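Local coordinates for FAD-binding PCMH-type domain-containing protein (Gibberella zeae, PDB 6YJO) that binds FAD covalently and probably acts as an oxygen-dependent flavoenzyme that oxidises oligosaccharides, at residues A[34-44]-A[83-93]; A[140-148]-A[332-340]. One frame throughout, in Å; residues are numbered along the deposited sequence.

Contact 1 of 2, residues A[34-44]-A[83-93]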
ATOM      1  N   ALA A  34      -0.354  18.129  29.252  1.00 97.84           N
ATOM      2  CA  ALA A  34      -0.440  16.948  30.102  1.00100.39           C
ATOM      3  C   ALA A  34       0.380  15.812  29.509  1.00 99.73           C
ATOM      4  O   ALA A  34       1.225  15.218  30.187  1.00103.06           O
ATOM      5  CB  ALA A  34      -1.903  16.532  30.274  1.00100.90           C
ATOM      6  N   LEU A  35       0.141  15.505  28.231  1.00 95.95           N
ATOM      7  CA  LEU A  35       0.964  14.572  27.471  1.00 92.05           C
ATOM      8  C   LEU A  35       2.425  14.997  27.476  1.00 90.42           C
ATOM      9  O   LEU A  35       3.248  14.395  28.171  1.00 90.35           O
ATOM     10  CB  LEU A  35       0.464  14.471  26.028  1.00 89.94           C
ATOM     11  CG  LEU A  35      -0.500  13.341  25.669  1.00 86.86           C
ATOM     12  CD1 LEU A  35      -1.153  13.597  24.319  1.00 84.36           C
ATOM     13  CD2 LEU A  35       0.240  12.016  25.661  1.00 84.64           C
ATOM     14  N   ASN A  36       2.746  16.035  26.700  1.00 90.26           N
ATOM     15  CA  ASN A  36       4.114  16.498  26.479  1.00 90.77           C
ATOM     16  C   ASN A  36       4.968  16.413  27.739  1.00 94.19           C
ATOM     17  O   ASN A  36       6.170  16.140  27.663  1.00 94.78           O
ATOM     18  CB  ASN A  36       4.113  17.934  25.946  1.00 91.37           C
ATOM     19  CG  ASN A  36       4.512  18.016  24.481  1.00 90.37           C
ATOM     20  OD1 ASN A  36       4.488  17.017  23.758  1.00 88.79           O
ATOM     21  ND2 ASN A  36       4.881  19.212  24.037  1.00 91.57           N
ATOM     22  N   ALA A  37       4.360  16.654  28.902  1.00 95.04           N
ATOM     23  CA  ALA A  37       5.089  16.514  30.157  1.00 94.21           C
ATOM     24  C   ALA A  37       5.409  15.052  30.442  1.00 90.69           C
ATOM     25  O   ALA A  37       6.562  14.701  30.715  1.00 90.42           O
ATOM     26  CB  ALA A  37       4.285  17.126  31.301  1.00 96.62           C
ATOM     27  N   CYS A  38       4.395  14.183  30.379  1.00 88.42           N
ATOM     28  CA  CYS A  38       4.623  12.751  30.544  1.00 88.40           C
ATOM     29  C   CYS A  38       5.746  12.271  29.635  1.00 86.79           C
ATOM     30  O   CYS A  38       6.659  11.563  30.076  1.00 84.95           O
ATOM     31  CB  CYS A  38       3.333  11.978  30.256  1.00 89.46           C
ATOM     32  SG  CYS A  38       3.428  10.177  30.532  1.00 90.52           S
ATOM     33  N   LEU A  39       5.698  12.661  28.358  1.00 88.51           N
ATOM     34  CA  LEU A  39       6.701  12.223  27.393  1.00 89.43           C
ATOM     35  C   LEU A  39       8.109  12.552  27.873  1.00 97.32           C
ATOM     36  O   LEU A  39       9.001  11.701  27.834  1.00 98.44           O
ATOM     37  CB  LEU A  39       6.418  12.873  26.037  1.00 84.67           C
ATOM     38  CG  LEU A  39       5.139  12.422  25.330  1.00 80.17           C
ATOM     39  CD1 LEU A  39       4.777  13.391  24.213  1.00 79.19           C
ATOM     40  CD2 LEU A  39       5.296  11.008  24.785  1.00 77.18           C
ATOM     41  N   ALA A  40       8.320  13.779  28.356  1.00100.89           N
ATOM     42  CA  ALA A  40       9.649  14.189  28.799  1.00101.97           C
ATOM     43  C   ALA A  40       9.993  13.660  30.182  1.00 98.97           C
ATOM     44  O   ALA A  40      11.172  13.652  30.546  1.00 98.44           O
ATOM     45  CB  ALA A  40       9.771  15.712  28.795  1.00106.28           C
ATOM     46  N   SER A  41       8.996  13.233  30.963  1.00 96.76           N
ATOM     47  CA  SER A  41       9.292  12.521  32.203  1.00 98.57           C
ATOM     48  C   SER A  41       9.921  11.167  31.911  1.00 97.24           C
ATOM     49  O   SER A  41      10.761  10.694  32.686  1.00 98.07           O
ATOM     50  CB  SER A  41       8.020  12.346  33.037  1.00 99.84           C
ATOM     51  OG  SER A  41       7.955  11.043  33.592  1.00 99.94           O
ATOM     52  N   LYS A  42       9.533  10.543  30.801  1.00 94.07           N
ATOM     53  CA  LYS A  42      10.120   9.300  30.326  1.00 90.85           C
ATOM     54  C   LYS A  42      11.223   9.556  29.301  1.00 87.10           C
ATOM     55  O   LYS A  42      11.700   8.612  28.666  1.00 85.02           O
ATOM     56  CB  LYS A  42       9.025   8.408  29.724  1.00 90.51           C
ATOM     57  CG  LYS A  42       7.735   8.338  30.556  1.00 92.47           C
ATOM     58  CD  LYS A  42       7.578   7.009  31.284  1.00 93.94           C
ATOM     59  CE  LYS A  42       6.451   7.066  32.306  1.00 97.55           C
ATOM     60  NZ  LYS A  42       6.853   7.748  33.567  1.00101.73           N
ATOM     61  N   LYS A  43      11.644  10.813  29.154  1.00 86.53           N
ATOM     62  CA  LYS A  43      12.592  11.254  28.127  1.00 83.89           C
ATOM     63  C   LYS A  43      12.291  10.621  26.770  1.00 81.38           C
ATOM     64  O   LYS A  43      13.181  10.152  26.059  1.00 81.92           O
ATOM     65  CB  LYS A  43      14.032  10.980  28.561  1.00 83.96           C
ATOM     66  CG  LYS A  43      14.381  11.607  29.899  1.00 86.29           C
ATOM     67  CD  LYS A  43      15.740  11.158  30.407  1.00 86.42           C
ATOM     68  CE  LYS A  43      15.869  11.391  31.903  1.00 88.03           C
ATOM     69  NZ  LYS A  43      14.892  10.585  32.686  1.00 87.04           N
ATOM     70  N   VAL A  44      11.011  10.626  26.409  1.00 78.61           N
ATOM     71  CA  VAL A  44      10.585  10.326  25.044  1.00 75.32           C
ATOM     72  C   VAL A  44      10.754  11.605  24.234  1.00 76.10           C
ATOM     73  O   VAL A  44      10.100  12.612  24.545  1.00 76.69           O
ATOM     74  CB  VAL A  44       9.129   9.835  24.990  1.00 73.57           C
ATOM     75  CG1 VAL A  44       8.683   9.664  23.537  1.00 71.04           C
ATOM     76  CG2 VAL A  44       8.964   8.532  25.766  1.00 73.57           C
ATOM     77  N   ASP A  83       7.392   3.756  26.038  1.00 54.24           N
ATOM     78  CA  ASP A  83       7.053   4.827  26.967  1.00 56.48           C
ATOM     79  C   ASP A  83       6.020   5.774  26.364  1.00 54.15           C
ATOM     80  O   ASP A  83       5.107   6.230  27.059  1.00 52.06           O
ATOM     81  CB  ASP A  83       8.314   5.593  27.369  1.00 60.40           C
ATOM     82  CG  ASP A  83       9.195   4.805  28.325  1.00 62.46           C
ATOM     83  OD1 ASP A  83       8.767   3.720  28.777  1.00 61.38           O
ATOM     84  OD2 ASP A  83      10.314   5.269  28.623  1.00 63.99           O
ATOM     85  N   ALA A  84       6.143   6.076  25.068  1.00 54.20           N
ATOM     86  CA  ALA A  84       5.170   6.951  24.422  1.00 57.15           C
ATOM     87  C   ALA A  84       3.790   6.312  24.413  1.00 56.63           C
ATOM     88  O   ALA A  84       2.783   6.994  24.630  1.00 58.47           O
ATOM     89  CB  ALA A  84       5.619   7.278  22.995  1.00 58.74           C
ATOM     90  N   VAL A  85       3.726   4.999  24.177  1.00 54.23           N
ATOM     91  CA  VAL A  85       2.447   4.298  24.211  1.00 53.92           C
ATOM     92  C   VAL A  85       1.888   4.283  25.627  1.00 58.97           C
ATOM     93  O   VAL A  85       0.670   4.379  25.816  1.00 59.49           O
ATOM     94  CB  VAL A  85       2.613   2.878  23.633  1.00 50.19           C
ATOM     95  CG1 VAL A  85       1.686   1.881  24.323  1.00 48.73           C
ATOM     96  CG2 VAL A  85       2.359   2.893  22.127  1.00 49.09           C
ATOM     97  N   LYS A  86       2.753   4.168  26.641  1.00 61.10           N
ATOM     98  CA  LYS A  86       2.278   4.236  28.020  1.00 63.62           C
ATOM     99  C   LYS A  86       1.786   5.639  28.364  1.00 63.91           C
ATOM    100  O   LYS A  86       0.759   5.791  29.032  1.00 63.17           O
ATOM    101  CB  LYS A  86       3.382   3.802  28.983  1.00 64.90           C
ATOM    102  CG  LYS A  86       3.555   2.297  29.106  1.00 63.77           C
ATOM    103  CD  LYS A  86       4.638   1.946  30.118  1.00 66.10           C
ATOM    104  CE  LYS A  86       5.581   0.879  29.580  1.00 66.44           C
ATOM    105  NZ  LYS A  86       6.722   0.617  30.504  1.00 69.03           N
ATOM    106  N   CYS A  87       2.507   6.677  27.928  1.00 65.06           N
ATOM    107  CA  CYS A  87       2.026   8.038  28.136  1.00 69.49           C
ATOM    108  C   CYS A  87       0.719   8.292  27.397  1.00 70.54           C
ATOM    109  O   CYS A  87      -0.003   9.234  27.743  1.00 73.27           O
ATOM    110  CB  CYS A  87       3.074   9.063  27.695  1.00 72.24           C
ATOM    111  SG  CYS A  87       4.377   9.394  28.913  1.00 76.95           S
ATOM    112  N   GLY A  88       0.405   7.485  26.383  1.00 68.82           N
ATOM    113  CA  GLY A  88      -0.880   7.570  25.713  1.00 67.98           C
ATOM    114  C   GLY A  88      -1.989   6.960  26.547  1.00 68.60           C
ATOM    115  O   GLY A  88      -3.050   7.566  26.725  1.00 68.32           O
ATOM    116  N   ASP A  89      -1.747   5.753  27.068  1.00 68.69           N
ATOM    117  CA  ASP A  89      -2.731   5.104  27.930  1.00 69.91           C
ATOM    118  C   ASP A  89      -3.020   5.939  29.171  1.00 73.56           C
ATOM    119  O   ASP A  89      -4.155   5.956  29.659  1.00 75.37           O
ATOM    120  CB  ASP A  89      -2.238   3.713  28.335  1.00 68.08           C
ATOM    121  CG  ASP A  89      -3.294   2.916  29.076  1.00 69.07           C
ATOM    122  OD1 ASP A  89      -4.488   3.274  28.978  1.00 70.29           O
ATOM    123  OD2 ASP A  89      -2.935   1.937  29.765  1.00 68.72           O
ATOM    124  N   GLN A  90      -2.010   6.640  29.692  1.00 75.44           N
ATOM    125  CA  GLN A  90      -2.179   7.423  30.914  1.00 80.35           C
ATOM    126  C   GLN A  90      -3.176   8.556  30.714  1.00 83.88           C
ATOM    127  O   GLN A  90      -4.027   8.800  31.576  1.00 86.17           O
ATOM    128  CB  GLN A  90      -0.821   7.975  31.361  1.00 82.28           C
ATOM    129  CG  GLN A  90      -0.885   9.094  32.397  1.00 88.13           C
ATOM    130  CD  GLN A  90      -1.711   8.730  33.609  1.00 89.98           C
ATOM    131  OE1 GLN A  90      -1.684   7.592  34.080  1.00 88.82           O
ATOM    132  NE2 GLN A  90      -2.459   9.700  34.124  1.00 92.80           N
ATOM    133  N   ASN A  91      -3.090   9.256  29.584  1.00 82.34           N
ATOM    134  CA  ASN A  91      -3.897  10.442  29.325  1.00 83.34           C
ATOM    135  C   ASN A  91      -5.149  10.137  28.508  1.00 79.63           C
ATOM    136  O   ASN A  91      -5.803  11.067  28.028  1.00 76.06           O
ATOM    137  CB  ASN A  91      -3.042  11.508  28.630  1.00 85.72           C
ATOM    138  CG  ASN A  91      -2.017  12.122  29.565  1.00 91.15           C
ATOM    139  OD1 ASN A  91      -2.362  12.903  30.452  1.00 94.70           O
ATOM    140  ND2 ASN A  91      -0.752  11.771  29.374  1.00 89.58           N
ATOM    141  N   LYS A  92      -5.499   8.858  28.353  1.00 81.52           N
ATOM    142  CA  LYS A  92      -6.723   8.443  27.663  1.00 81.86           C
ATOM    143  C   LYS A  92      -6.820   9.044  26.262  1.00 79.11           C
ATOM    144  O   LYS A  92      -7.913   9.350  25.780  1.00 80.24           O
ATOM    145  CB  LYS A  92      -7.968   8.806  28.478  1.00 86.03           C
ATOM    146  CG  LYS A  92      -9.186   7.930  28.164  1.00 88.65           C
ATOM    147  CD  LYS A  92     -10.510   8.682  28.320  1.00 92.02           C
ATOM    148  CE  LYS A  92     -11.054   9.191  26.983  1.00 91.96           C
ATOM    149  NZ  LYS A  92     -11.162  10.677  26.931  1.00 94.20           N
ATOM    150  N   VAL A  93      -5.681   9.229  25.595  1.00 76.94           N
ATOM    151  CA  VAL A  93      -5.671   9.638  24.195  1.00 74.08           C
ATOM    152  C   VAL A  93      -5.569   8.400  23.318  1.00 68.56           C
ATOM    153  O   VAL A  93      -4.879   7.429  23.651  1.00 65.89           O
ATOM    154  CB  VAL A  93      -4.518  10.619  23.890  1.00 73.70           C
ATOM    155  CG1 VAL A  93      -4.698  11.931  24.647  1.00 77.65           C
ATOM    156  CG2 VAL A  93      -3.153   9.989  24.180  1.00 71.10           C
TER
HETATM  157  O   HOH W   1      12.112   6.352  27.071  1.00 49.22           O
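One water molecule ties Asp83 to Lys42, donating to Asp83 OD2 at 2.6 Å and to the carbonyl oxygen of Lys42 at 2.8 Å. The motif is a disulfide-locked antiparallel helix pair: helices 34-41 and 83-90 cross at 144°, with axes 9.3 Å apart, beside the strands 71-73 and 116-119 of the FAD-binding domain. Cys38 SG and Cys87 SG are joined at 2.0 Å, with a dihedral of -88° about the S-S bond, close to the relaxed value. Cys38 swings its sulfur anti to its own backbone N (chi1 -176°), which carries it across to the facing helix.

Ala84, with only a methyl group, lets the leucine branch Leu39 CD2 come close to its helix, 4.1 Å from Ala84 CB, while Leu35 and Leu39 also touch Ala71. Lys43 is the C-prime residue of a Schellman motif; its positive phi turns the chain so that Val44 comes back toward the helix pair, setting CG2 3.4 Å from Asp83 CB. The aliphatic stem of Lys42 crosses Asp83, whose other carboxylate oxygen, OD1, has a salt bridge with Lys79.

At the other end, Asn91 ND2 donates to the carbonyl oxygen of Cys87 (3.1 Å), approaching in the carbonyl plane and holding the amide beside Leu35. Beyond it, Leu35 CD1 meets Val93 CG1 tip to tip at 3.9 Å.

Contact 2 of 2, residues A[140-148]-A[332-340]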
ATOM      1  N   ALA A 140      11.925   3.196   7.997  1.00 48.72           N
ATOM      2  CA  ALA A 140      12.595   3.206   6.707  1.00 46.65           C
ATOM      3  C   ALA A 140      11.581   3.393   5.586  1.00 43.76           C
ATOM      4  O   ALA A 140      10.486   2.823   5.610  1.00 40.83           O
ATOM      5  CB  ALA A 140      13.377   1.908   6.498  1.00 46.26           C
ATOM      6  N   ARG A 141      11.945   4.212   4.607  1.00 44.99           N
ATOM      7  CA  ARG A 141      11.148   4.378   3.405  1.00 44.67           C
ATOM      8  C   ARG A 141      11.599   3.372   2.351  1.00 44.65           C
ATOM      9  O   ARG A 141      12.750   2.926   2.346  1.00 45.17           O
ATOM     10  CB  ARG A 141      11.262   5.816   2.890  1.00 45.33           C
ATOM     11  CG  ARG A 141      10.469   6.800   3.749  1.00 47.25           C
ATOM     12  CD  ARG A 141      10.930   8.253   3.627  1.00 50.67           C
ATOM     13  NE  ARG A 141      10.448   9.048   4.756  1.00 50.02           N
ATOM     14  CZ  ARG A 141       9.200   9.486   4.888  1.00 48.72           C
ATOM     15  NH1 ARG A 141       8.295   9.215   3.958  1.00 47.67           N
ATOM     16  NH2 ARG A 141       8.856  10.193   5.957  1.00 48.82           N
ATOM     17  N   LEU A 142      10.670   3.009   1.463  1.00 43.67           N
ATOM     18  CA  LEU A 142      10.907   1.903   0.539  1.00 44.08           C
ATOM     19  C   LEU A 142      12.203   2.086  -0.241  1.00 45.13           C
ATOM     20  O   LEU A 142      12.954   1.125  -0.444  1.00 45.20           O
ATOM     21  CB  LEU A 142       9.728   1.767  -0.426  1.00 44.35           C
ATOM     22  CG  LEU A 142       8.375   1.362   0.161  1.00 43.67           C
ATOM     23  CD1 LEU A 142       7.397   1.104  -0.973  1.00 43.20           C
ATOM     24  CD2 LEU A 142       8.500   0.145   1.063  1.00 43.36           C
ATOM     25  N   GLY A 143      12.484   3.310  -0.686  1.00 45.71           N
ATOM     26  CA  GLY A 143      13.677   3.529  -1.481  1.00 47.93           C
ATOM     27  C   GLY A 143      14.950   3.432  -0.668  1.00 48.62           C
ATOM     28  O   GLY A 143      15.994   3.029  -1.190  1.00 48.16           O
ATOM     29  N   HIS A 144      14.887   3.803   0.613  1.00 49.94           N
ATOM     30  CA  HIS A 144      16.010   3.588   1.516  1.00 52.29           C
ATOM     31  C   HIS A 144      16.212   2.111   1.821  1.00 53.27           C
ATOM     32  O   HIS A 144      17.336   1.705   2.138  1.00 55.56           O
ATOM     33  CB  HIS A 144      15.798   4.369   2.819  1.00 50.93           C
ATOM     34  CG  HIS A 144      16.825   4.090   3.873  1.00 51.35           C
ATOM     35  ND1 HIS A 144      18.178   4.251   3.660  1.00 52.67           N
ATOM     36  CD2 HIS A 144      16.693   3.674   5.155  1.00 50.03           C
ATOM     37  CE1 HIS A 144      18.835   3.940   4.763  1.00 54.30           C
ATOM     38  NE2 HIS A 144      17.957   3.588   5.686  1.00 51.84           N
ATOM     39  N   VAL A 145      15.157   1.302   1.714  1.00 51.18           N
ATOM     40  CA  VAL A 145      15.279  -0.136   1.927  1.00 50.64           C
ATOM     41  C   VAL A 145      15.953  -0.800   0.734  1.00 50.55           C
ATOM     42  O   VAL A 145      16.884  -1.594   0.894  1.00 49.98           O
ATOM     43  CB  VAL A 145      13.894  -0.749   2.206  1.00 48.47           C
ATOM     44  CG1 VAL A 145      13.979  -2.274   2.229  1.00 49.41           C
ATOM     45  CG2 VAL A 145      13.342  -0.225   3.520  1.00 46.79           C
ATOM     46  N   ALA A 146      15.493  -0.486  -0.482  1.00 51.00           N
ATOM     47  CA  ALA A 146      16.104  -1.063  -1.676  1.00 52.81           C
ATOM     48  C   ALA A 146      17.548  -0.606  -1.828  1.00 55.87           C
ATOM     49  O   ALA A 146      18.416  -1.384  -2.242  1.00 56.14           O
ATOM     50  CB  ALA A 146      15.299  -0.684  -2.917  1.00 52.21           C
ATOM     51  N   THR A 147      17.823   0.660  -1.503  1.00 57.40           N
ATOM     52  CA  THR A 147      19.177   1.188  -1.643  1.00 61.00           C
ATOM     53  C   THR A 147      20.144   0.472  -0.711  1.00 62.58           C
ATOM     54  O   THR A 147      21.267   0.147  -1.111  1.00 65.16           O
ATOM     55  CB  THR A 147      19.185   2.697  -1.372  1.00 61.00           C
ATOM     56  OG1 THR A 147      18.458   3.372  -2.409  1.00 62.73           O
ATOM     57  CG2 THR A 147      20.612   3.230  -1.315  1.00 61.80           C
ATOM     58  N   ASP A 148      19.730   0.218   0.533  1.00 62.71           N
ATOM     59  CA  ASP A 148      20.622  -0.412   1.501  1.00 64.53           C
ATOM     60  C   ASP A 148      20.701  -1.926   1.330  1.00 64.11           C
ATOM     61  O   ASP A 148      21.728  -2.526   1.668  1.00 66.19           O
ATOM     62  CB  ASP A 148      20.178  -0.071   2.923  1.00 63.94           C
ATOM     63  CG  ASP A 148      20.725   1.262   3.396  1.00 67.58           C
ATOM     64  OD1 ASP A 148      21.069   2.105   2.539  1.00 69.22           O
ATOM     65  OD2 ASP A 148      20.828   1.458   4.625  1.00 68.15           O
ATOM     66  N   ALA A 332      14.176  10.591  -5.972  1.00 62.47           N
ATOM     67  CA  ALA A 332      15.394   9.843  -5.697  1.00 61.43           C
ATOM     68  C   ALA A 332      15.095   8.689  -4.745  1.00 57.66           C
ATOM     69  O   ALA A 332      14.328   8.835  -3.792  1.00 55.54           O
ATOM     70  CB  ALA A 332      16.454  10.772  -5.107  1.00 63.10           C
ATOM     71  N   LEU A 333      15.715   7.535  -5.001  1.00 56.02           N
ATOM     72  CA  LEU A 333      15.364   6.320  -4.269  1.00 53.69           C
ATOM     73  C   LEU A 333      15.609   6.486  -2.773  1.00 52.89           C
ATOM     74  O   LEU A 333      14.685   6.361  -1.965  1.00 50.75           O
ATOM     75  CB  LEU A 333      16.150   5.124  -4.823  1.00 55.01           C
ATOM     76  CG  LEU A 333      15.655   4.444  -6.105  1.00 54.74           C
ATOM     77  CD1 LEU A 333      16.231   3.039  -6.192  1.00 54.58           C
ATOM     78  CD2 LEU A 333      14.125   4.389  -6.183  1.00 52.14           C
ATOM     79  N   ASP A 334      16.846   6.800  -2.385  1.00 55.96           N
ATOM     80  CA  ASP A 334      17.226   6.790  -0.976  1.00 57.54           C
ATOM     81  C   ASP A 334      16.529   7.910  -0.210  1.00 59.94           C
ATOM     82  O   ASP A 334      17.179   8.860   0.231  1.00 63.21           O
ATOM     83  CB  ASP A 334      18.749   6.908  -0.839  1.00 59.13           C
ATOM     84  CG  ASP A 334      19.235   6.624   0.572  1.00 62.54           C
ATOM     85  OD1 ASP A 334      18.385   6.406   1.460  1.00 60.87           O
ATOM     86  OD2 ASP A 334      20.466   6.615   0.790  1.00 62.89           O
ATOM     87  N   GLN A 335      15.212   7.793  -0.028  1.00 57.39           N
ATOM     88  CA  GLN A 335      14.442   8.789   0.713  1.00 57.26           C
ATOM     89  C   GLN A 335      14.640   8.584   2.209  1.00 60.02           C
ATOM     90  O   GLN A 335      14.556   7.455   2.702  1.00 60.93           O
ATOM     91  CB  GLN A 335      12.949   8.689   0.386  1.00 53.87           C
ATOM     92  CG  GLN A 335      12.530   9.220  -0.976  1.00 53.50           C
ATOM     93  CD  GLN A 335      12.914  10.676  -1.193  1.00 55.78           C
ATOM     94  OE1 GLN A 335      13.139  11.421  -0.240  1.00 56.66           O
ATOM     95  NE2 GLN A 335      13.013  11.078  -2.456  1.00 57.09           N
ATOM     96  N   ARG A 336      14.889   9.675   2.931  1.00 62.18           N
ATOM     97  CA  ARG A 336      15.043   9.636   4.379  1.00 64.49           C
ATOM     98  C   ARG A 336      14.480  10.918   4.973  1.00 67.03           C
ATOM     99  O   ARG A 336      13.986  11.799   4.260  1.00 69.15           O
ATOM    100  CB  ARG A 336      16.511   9.465   4.787  1.00 66.81           C
ATOM    101  CG  ARG A 336      17.140   8.175   4.298  1.00 67.33           C
ATOM    102  CD  ARG A 336      18.572   8.020   4.777  1.00 69.64           C
ATOM    103  NE  ARG A 336      18.651   7.734   6.206  1.00 70.67           N
ATOM    104  CZ  ARG A 336      19.667   7.111   6.795  1.00 73.31           C
ATOM    105  NH1 ARG A 336      20.703   6.684   6.085  1.00 74.89           N
ATOM    106  NH2 ARG A 336      19.642   6.902   8.105  1.00 74.22           N
ATOM    107  N   ARG A 337      14.568  11.016   6.286  1.00 67.56           N
ATOM    108  CA  ARG A 337      14.158  12.200   7.024  1.00 69.30           C
ATOM    109  C   ARG A 337      15.232  13.281   6.913  1.00 72.56           C
ATOM    110  O   ARG A 337      16.425  12.983   7.007  1.00 74.69           O
ATOM    111  CB  ARG A 337      13.919  11.847   8.490  1.00 69.63           C
ATOM    112  CG  ARG A 337      13.556  13.018   9.374  1.00 72.34           C
ATOM    113  CD  ARG A 337      13.221  12.542  10.777  1.00 73.38           C
ATOM    114  NE  ARG A 337      12.635  13.606  11.586  1.00 75.48           N
ATOM    115  CZ  ARG A 337      11.351  13.949  11.552  1.00 75.37           C
ATOM    116  NH1 ARG A 337      10.513  13.313  10.742  1.00 71.93           N
ATOM    117  NH2 ARG A 337      10.905  14.930  12.323  1.00 78.71           N
ATOM    118  N   PRO A 338      14.842  14.554   6.728  1.00 83.20           N
ATOM    119  CA  PRO A 338      13.458  15.041   6.677  1.00 86.88           C
ATOM    120  C   PRO A 338      12.790  14.823   5.319  1.00 85.24           C
ATOM    121  O   PRO A 338      13.466  14.787   4.290  1.00 87.50           O
ATOM    122  CB  PRO A 338      13.612  16.532   6.973  1.00 91.06           C
ATOM    123  CG  PRO A 338      14.937  16.871   6.374  1.00 93.12           C
ATOM    124  CD  PRO A 338      15.812  15.652   6.559  1.00 90.08           C
ATOM    125  N   TYR A 339      11.464  14.702   5.330  1.00 81.67           N
ATOM    126  CA  TYR A 339      10.680  14.345   4.154  1.00 76.59           C
ATOM    127  C   TYR A 339       9.556  15.356   3.997  1.00 76.02           C
ATOM    128  O   TYR A 339       8.775  15.566   4.931  1.00 74.92           O
ATOM    129  CB  TYR A 339      10.121  12.925   4.298  1.00 72.99           C
ATOM    130  CG  TYR A 339       9.432  12.379   3.073  1.00 68.65           C
ATOM    131  CD1 TYR A 339      10.165  11.887   1.998  1.00 66.68           C
ATOM    132  CD2 TYR A 339       8.048  12.321   3.005  1.00 64.87           C
ATOM    133  CE1 TYR A 339       9.532  11.371   0.882  1.00 62.88           C
ATOM    134  CE2 TYR A 339       7.410  11.807   1.900  1.00 61.74           C
ATOM    135  CZ  TYR A 339       8.155  11.332   0.840  1.00 59.55           C
ATOM    136  OH  TYR A 339       7.516  10.817  -0.269  1.00 55.63           O
ATOM    137  N   ASP A 340       9.475  15.986   2.825  1.00 77.24           N
ATOM    138  CA  ASP A 340       8.512  17.061   2.589  1.00 78.36           C
ATOM    139  C   ASP A 340       7.893  16.927   1.200  1.00 78.46           C
ATOM    140  O   ASP A 340       7.903  17.861   0.397  1.00 78.33           O
ATOM    141  CB  ASP A 340       9.185  18.423   2.771  1.00 80.94           C
ATOM    142  CG  ASP A 340       8.211  19.505   3.196  1.00 84.82           C
ATOM    143  OD1 ASP A 340       7.627  19.380   4.293  1.00 86.07           O
ATOM    144  OD2 ASP A 340       8.032  20.480   2.438  1.00 86.65           O
TER
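The loop 332-340 runs across the first turn of helix 142-148 close to Gly143, whose CA, bearing no side chain, makes a CA-H...O contact of 3.0 Å with Leu333 O, before the loop bends through an inverse gamma turn centred on Asp334. His144 holds its ring anti to the backbone N (chi1 173°), alongside the Asp334 carboxylate and nearly coplanar with it, yet the bond from ND1 to OD1 is weak (3.1 Å). Arg336 crosses one face of that ring, CD lying 4.2 Å from its centroid as a CH-pi contact, while its NE pairs with Asp124. Thr147 OG1 turns back to the Gly143 carbonyl oxygen (2.8 Å), which Thr147 N approaches from the opposite face; the Thr147 methyl, CG2, faces the carboxylate of Asp334.

Arg141, extended from CG to NE, passes Gln335 and lays its guanidinium flat on Tyr339, centres 3.8 Å apart and planes at 16°, a cation-pi stack. Its NH1 donates to Gly100 O and Gly164 O, although the buried NE has no partner. Tyr339 OH is hydrogen-bonded to His102, one of the two residues covalently attached to FAD, so the stack belongs to the second shell of a bicovalent flavin site.

Both contacts engage the FAD-binding region, but at different depths. Contact 1 lies at the periphery, its centre about 30 Å from the centre of the chain, and joins two helices close in sequence; contact 2, its centre about 16 Å from the centre of the chain, brings a loop from far along the chain onto the start of a helix near the flavin. The centres of contact 1 and contact 2 are about 29 Å apart, and the two do not touch. The chemistry follows the place: the outer pair relies on a covalent sulfur bridge, aliphatic packing and a bridging water, whereas the inner one uses arginines, aromatic faces and backbone carbonyl oxygens. Neither contact is wholly buried, and each mixes core with exposed residues.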